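Putative secreted endoglycosylceramidase (Rhodococcus hoagii, PDB 6JYZ) probably hydrolyses the glycosidic bond between the sugar and the ceramide of galactosylceramides, as a secreted glycoside hydrolase of family 5. Local coordinates at residues V40-D52 / F79-L91. Numbering follows the deposited sequence.
Sequences VLLRGANVNGLND and FDVVRLNIAWSAL
Arg43 and Asp80 clasp at the start of the pairing, just before strand 81-86: Arg43 N donates to Asp80 OD1 (2.8 Å), nearly along its C-O axis, and Asp80 N returns a bond to Arg43 O. Gly44 CA then lies over one face of the Phe79 ring, 3.9 Å from its centroid, a CH-pi contact, while a water bridges Ala45 N and Val81 O. Ala45 O accepts from Arg83 N. At Asn46, chi1 of -75° lays the amide beside the extended Arg83 chain, its plane 87° from the guanidinium, whose edge OD1 meets. That oxygen accepts from Arg83 NH1 (2.8 Å) and, on a lone pair, from Asn85 ND2 (3.0 Å), the two amides nearly coplanar. Asp218, Glu263 and Glu329 form salt bridges with Arg83, and Asn85 ND2 also donates to Asp123. An alanine here would probably cost both donors their shared acceptor, leaving the Asn85 amide less fixed in rotation. Val47 N donates to Arg83 O and Val47 O accepts from Asn85 N; on the other sheet face Val47 CG2 presses tightly on Val82 CG2 (3.3 Å). Beyond the type I turn Asn48-Asn51, Ser89 OG donates to Asp52 OD2 (2.6 Å). Neighbouring parallel strands after a beta-alpha-beta crossover, with polar residues gathered near their C-terminal ends, are typical of the family 5 (beta/alpha)8 barrel.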
loop_
_atom_site.group_PDB
_atom_site.type_symbol
_atom_site.label_atom_id
_atom_site.label_comp_id
_atom_site.label_asym_id
_atom_site.label_seq_id
_atom_site.Cartn_x
_atom_site.Cartn_y
_atom_site.Cartn_z
ATOM N N VAL A 40 -9.094 -8.887 11.792
ATOM C CA VAL A 40 -8.659 -7.512 11.737
ATOM C C VAL A 40 -8.890 -6.942 10.355
ATOM O O VAL A 40 -8.364 -7.511 9.384
ATOM C CB VAL A 40 -7.194 -7.403 12.217
ATOM C CG1 VAL A 40 -6.698 -5.967 12.028
ATOM C CG2 VAL A 40 -7.093 -7.809 13.694
ATOM N N LEU A 41 -9.512 -5.777 10.242
ATOM C CA LEU A 41 -9.595 -5.060 8.992
ATOM C C LEU A 41 -8.617 -3.911 9.074
ATOM O O LEU A 41 -8.746 -3.005 9.916
ATOM C CB LEU A 41 -11.040 -4.536 8.770
ATOM C CG LEU A 41 -12.130 -5.602 8.571
ATOM C CD1 LEU A 41 -13.461 -4.920 8.357
ATOM C CD2 LEU A 41 -11.798 -6.524 7.374
ATOM N N LEU A 42 -7.670 -3.926 8.142
ATOM C CA LEU A 42 -6.605 -2.933 8.065
ATOM C C LEU A 42 -6.966 -1.968 6.960
ATOM O O LEU A 42 -6.751 -2.307 5.756
ATOM C CB LEU A 42 -5.250 -3.600 7.805
ATOM C CG LEU A 42 -4.732 -4.500 8.931
ATOM C CD1 LEU A 42 -3.493 -5.227 8.421
ATOM C CD2 LEU A 42 -4.438 -3.654 10.180
ATOM N N ARG A 43 -7.515 -0.793 7.289
ATOM C CA ARG A 43 -7.926 0.192 6.292
ATOM C C ARG A 43 -7.213 1.483 6.552
ATOM O O ARG A 43 -7.196 1.993 7.700
ATOM C CB ARG A 43 -9.442 0.352 6.398
ATOM C CG ARG A 43 -10.025 -0.968 5.844
ATOM C CD ARG A 43 -11.510 -0.835 5.675
ATOM N NE ARG A 43 -12.066 -2.095 5.178
ATOM C CZ ARG A 43 -13.367 -2.195 5.116
ATOM N NH1 ARG A 43 -14.131 -1.159 5.463
ATOM N NH2 ARG A 43 -13.895 -3.349 4.769
ATOM N N GLY A 44 -6.650 2.079 5.511
ATOM C CA GLY A 44 -5.884 3.305 5.728
ATOM C C GLY A 44 -5.382 3.858 4.410
ATOM O O GLY A 44 -6.074 3.760 3.385
ATOM N N ALA A 45 -4.165 4.412 4.443
ATOM C CA ALA A 45 -3.668 5.146 3.260
ATOM C C ALA A 45 -2.169 4.843 3.087
ATOM O O ALA A 45 -1.447 4.474 4.021
ATOM C CB ALA A 45 -3.848 6.656 3.439
ATOM N N ASN A 46 -1.741 5.028 1.839
ATOM C CA ASN A 46 -0.329 5.114 1.474
ATOM C C ASN A 46 0.257 6.470 1.920
ATOM O O ASN A 46 -0.352 7.529 1.706
ATOM C CB ASN A 46 -0.168 4.983 -0.041
ATOM C CG ASN A 46 -0.344 3.554 -0.494
ATOM O OD1 ASN A 46 0.662 2.822 -0.580
ATOM N ND2 ASN A 46 -1.563 3.100 -0.751
ATOM N N VAL A 47 1.463 6.387 2.488
ATOM C CA VAL A 47 2.171 7.577 2.989
ATOM C C VAL A 47 3.602 7.543 2.435
ATOM O O VAL A 47 4.339 6.608 2.780
ATOM C CB VAL A 47 2.169 7.541 4.530
ATOM C CG1 VAL A 47 3.092 8.617 5.100
ATOM C CG2 VAL A 47 0.715 7.736 5.052
ATOM N N ASN A 48 3.941 8.521 1.620
ATOM C CA ASN A 48 5.213 8.516 0.907
ATOM C C ASN A 48 6.233 9.498 1.482
ATOM O O ASN A 48 7.253 9.703 0.831
ATOM C CB ASN A 48 4.997 8.765 -0.573
ATOM C CG ASN A 48 4.654 10.189 -0.869
ATOM O OD1 ASN A 48 4.400 10.975 0.052
ATOM N ND2 ASN A 48 4.675 10.577 -2.152
ATOM N N GLY A 49 6.017 10.045 2.685
ATOM C CA GLY A 49 6.930 11.088 3.166
ATOM C C GLY A 49 8.361 10.625 3.343
ATOM O O GLY A 49 9.239 11.514 3.352
ATOM N N LEU A 50 8.641 9.342 3.481
ATOM C CA LEU A 50 10.021 8.872 3.595
ATOM C C LEU A 50 10.562 8.356 2.263
ATOM O O LEU A 50 11.713 7.923 2.200
ATOM C CB LEU A 50 10.114 7.738 4.612
ATOM C CG LEU A 50 9.579 8.102 5.991
ATOM C CD1 LEU A 50 9.856 6.933 6.907
ATOM C CD2 LEU A 50 10.249 9.375 6.539
ATOM N N ASN A 51 9.794 8.456 1.187
ATOM C CA ASN A 51 10.283 7.958 -0.113
ATOM C C ASN A 51 11.279 8.961 -0.705
ATOM O O ASN A 51 11.285 10.144 -0.357
ATOM C CB ASN A 51 9.048 7.687 -1.003
ATOM C CG ASN A 51 9.378 6.701 -2.103
ATOM O OD1 ASN A 51 10.509 6.214 -2.285
ATOM N ND2 ASN A 51 8.367 6.372 -2.908
ATOM N N ASP A 52 12.094 8.463 -1.636
ATOM C CA ASP A 52 13.223 9.198 -2.228
ATOM C C ASP A 52 12.909 9.393 -3.704
ATOM O O ASP A 52 13.167 8.512 -4.536
ATOM C CB ASP A 52 14.491 8.366 -2.013
ATOM C CG ASP A 52 15.720 8.994 -2.632
ATOM O OD1 ASP A 52 15.723 10.190 -2.906
ATOM O OD2 ASP A 52 16.690 8.224 -2.852
ATOM N N PHE A 79 -8.446 5.566 10.228
ATOM C CA PHE A 79 -7.514 4.580 9.659
ATOM C C PHE A 79 -6.760 3.834 10.749
ATOM O O PHE A 79 -6.363 4.425 11.761
ATOM C CB PHE A 79 -6.494 5.347 8.822
ATOM C CG PHE A 79 -7.024 6.077 7.639
ATOM C CD1 PHE A 79 -8.323 5.889 7.177
ATOM C CD2 PHE A 79 -6.189 6.934 6.925
ATOM C CE1 PHE A 79 -8.775 6.559 6.025
ATOM C CE2 PHE A 79 -6.653 7.620 5.816
ATOM C CZ PHE A 79 -7.931 7.414 5.355
ATOM N N ASP A 80 -6.560 2.539 10.531
ATOM C CA ASP A 80 -5.786 1.722 11.443
ATOM C C ASP A 80 -4.580 1.037 10.772
ATOM O O ASP A 80 -3.962 0.202 11.400
ATOM C CB ASP A 80 -6.628 0.653 12.158
ATOM C CG ASP A 80 -7.156 -0.395 11.223
ATOM O OD1 ASP A 80 -6.907 -0.309 10.000
ATOM O OD2 ASP A 80 -7.821 -1.357 11.755
ATOM N N VAL A 81 -4.236 1.499 9.568
ATOM C CA VAL A 81 -3.009 1.005 8.928
ATOM C C VAL A 81 -2.494 2.133 8.052
ATOM O O VAL A 81 -3.212 2.984 7.561
ATOM C CB VAL A 81 -3.285 -0.270 8.079
ATOM C CG1 VAL A 81 -4.057 0.029 6.796
ATOM C CG2 VAL A 81 -2.002 -1.022 7.756
ATOM N N VAL A 82 -1.182 2.072 7.845
ATOM C CA VAL A 82 -0.507 2.902 6.848
ATOM C C VAL A 82 0.390 1.988 6.005
ATOM O O VAL A 82 1.024 1.073 6.529
ATOM C CB VAL A 82 0.346 3.981 7.521
ATOM C CG1 VAL A 82 1.327 3.417 8.499
ATOM C CG2 VAL A 82 1.134 4.792 6.523
ATOM N N ARG A 83 0.364 2.215 4.703
ATOM C CA ARG A 83 1.352 1.605 3.804
ATOM C C ARG A 83 2.442 2.661 3.622
ATOM O O ARG A 83 2.262 3.662 2.954
ATOM C CB ARG A 83 0.681 1.146 2.505
ATOM C CG ARG A 83 1.696 0.423 1.587
ATOM C CD ARG A 83 0.936 -0.257 0.460
ATOM N NE ARG A 83 1.800 -0.899 -0.532
ATOM C CZ ARG A 83 1.995 -0.470 -1.779
ATOM N NH1 ARG A 83 1.615 0.735 -2.199
ATOM N NH2 ARG A 83 2.612 -1.327 -2.623
ATOM N N LEU A 84 3.559 2.405 4.318
ATOM C CA LEU A 84 4.656 3.371 4.377
ATOM C C LEU A 84 5.603 3.102 3.205
ATOM O O LEU A 84 6.244 2.038 3.162
ATOM C CB LEU A 84 5.332 3.226 5.747
ATOM C CG LEU A 84 6.343 4.331 6.035
ATOM C CD1 LEU A 84 5.666 5.682 6.315
ATOM C CD2 LEU A 84 7.171 3.914 7.229
ATOM N N ASN A 85 5.605 4.021 2.256
ATOM C CA ASN A 85 6.363 3.796 1.014
ATOM C C ASN A 85 7.818 4.198 1.263
ATOM O O ASN A 85 8.112 5.408 1.321
ATOM C CB ASN A 85 5.743 4.652 -0.099
ATOM C CG ASN A 85 4.226 4.627 -0.184
ATOM O OD1 ASN A 85 3.621 5.719 -0.224
ATOM N ND2 ASN A 85 3.601 3.461 -0.261
ATOM N N ILE A 86 8.675 3.209 1.344
ATOM C CA ILE A 86 10.097 3.438 1.628
ATOM C C ILE A 86 10.934 3.061 0.416
ATOM O O ILE A 86 10.441 2.436 -0.533
ATOM C CB ILE A 86 10.550 2.678 2.869
ATOM C CG1 ILE A 86 10.465 1.171 2.690
ATOM C CG2 ILE A 86 9.747 3.130 4.122
ATOM C CD1 ILE A 86 11.096 0.343 3.820
ATOM N N ALA A 87 12.209 3.471 0.400
ATOM C CA ALA A 87 13.039 3.366 -0.810
ATOM C C ALA A 87 14.291 2.564 -0.567
ATOM O O ALA A 87 15.123 2.909 0.316
ATOM C CB ALA A 87 13.424 4.765 -1.268
ATOM N N TRP A 88 14.509 1.595 -1.424
ATOM C CA TRP A 88 15.781 0.888 -1.442
ATOM C C TRP A 88 16.935 1.878 -1.609
ATOM O O TRP A 88 17.994 1.721 -0.933
ATOM C CB TRP A 88 15.739 -0.114 -2.619
ATOM C CG TRP A 88 16.991 -0.939 -2.813
ATOM C CD1 TRP A 88 18.055 -1.146 -1.945
ATOM C CD2 TRP A 88 17.267 -1.706 -3.996
ATOM N NE1 TRP A 88 18.954 -1.994 -2.534
ATOM C CE2 TRP A 88 18.509 -2.342 -3.775
ATOM C CE3 TRP A 88 16.563 -1.894 -5.218
ATOM C CZ2 TRP A 88 19.075 -3.177 -4.747
ATOM C CZ3 TRP A 88 17.138 -2.741 -6.166
ATOM C CH2 TRP A 88 18.369 -3.368 -5.939
ATOM N N SER A 89 16.784 2.916 -2.414
ATOM C CA SER A 89 17.864 3.856 -2.638
ATOM C C SER A 89 18.275 4.546 -1.352
ATOM O O SER A 89 19.446 4.947 -1.267
ATOM C CB SER A 89 17.504 4.872 -3.699
ATOM O OG SER A 89 16.391 5.635 -3.234
ATOM N N ALA A 90 17.380 4.743 -0.413
ATOM C CA ALA A 90 17.745 5.411 0.866
ATOM C C ALA A 90 18.255 4.375 1.837
ATOM O O ALA A 90 19.137 4.693 2.647
ATOM C CB ALA A 90 16.512 6.109 1.396
ATOM N N LEU A 91 17.835 3.127 1.801
ATOM C CA LEU A 91 18.347 2.125 2.702
ATOM C C LEU A 91 19.773 1.769 2.306
ATOM O O LEU A 91 20.631 1.489 3.192
ATOM C CB LEU A 91 17.517 0.846 2.642
ATOM C CG LEU A 91 16.138 0.996 3.290
ATOM C CD1 LEU A 91 15.154 -0.082 2.766
ATOM C CD2 LEU A 91 16.247 0.920 4.829
HETATM O O HOH W 1 -3.143 5.642 6.980
HETATM O O HOH W 2 7.126 7.020 3.350
HETATM O O HOH W 3 14.102 6.048 -4.630
#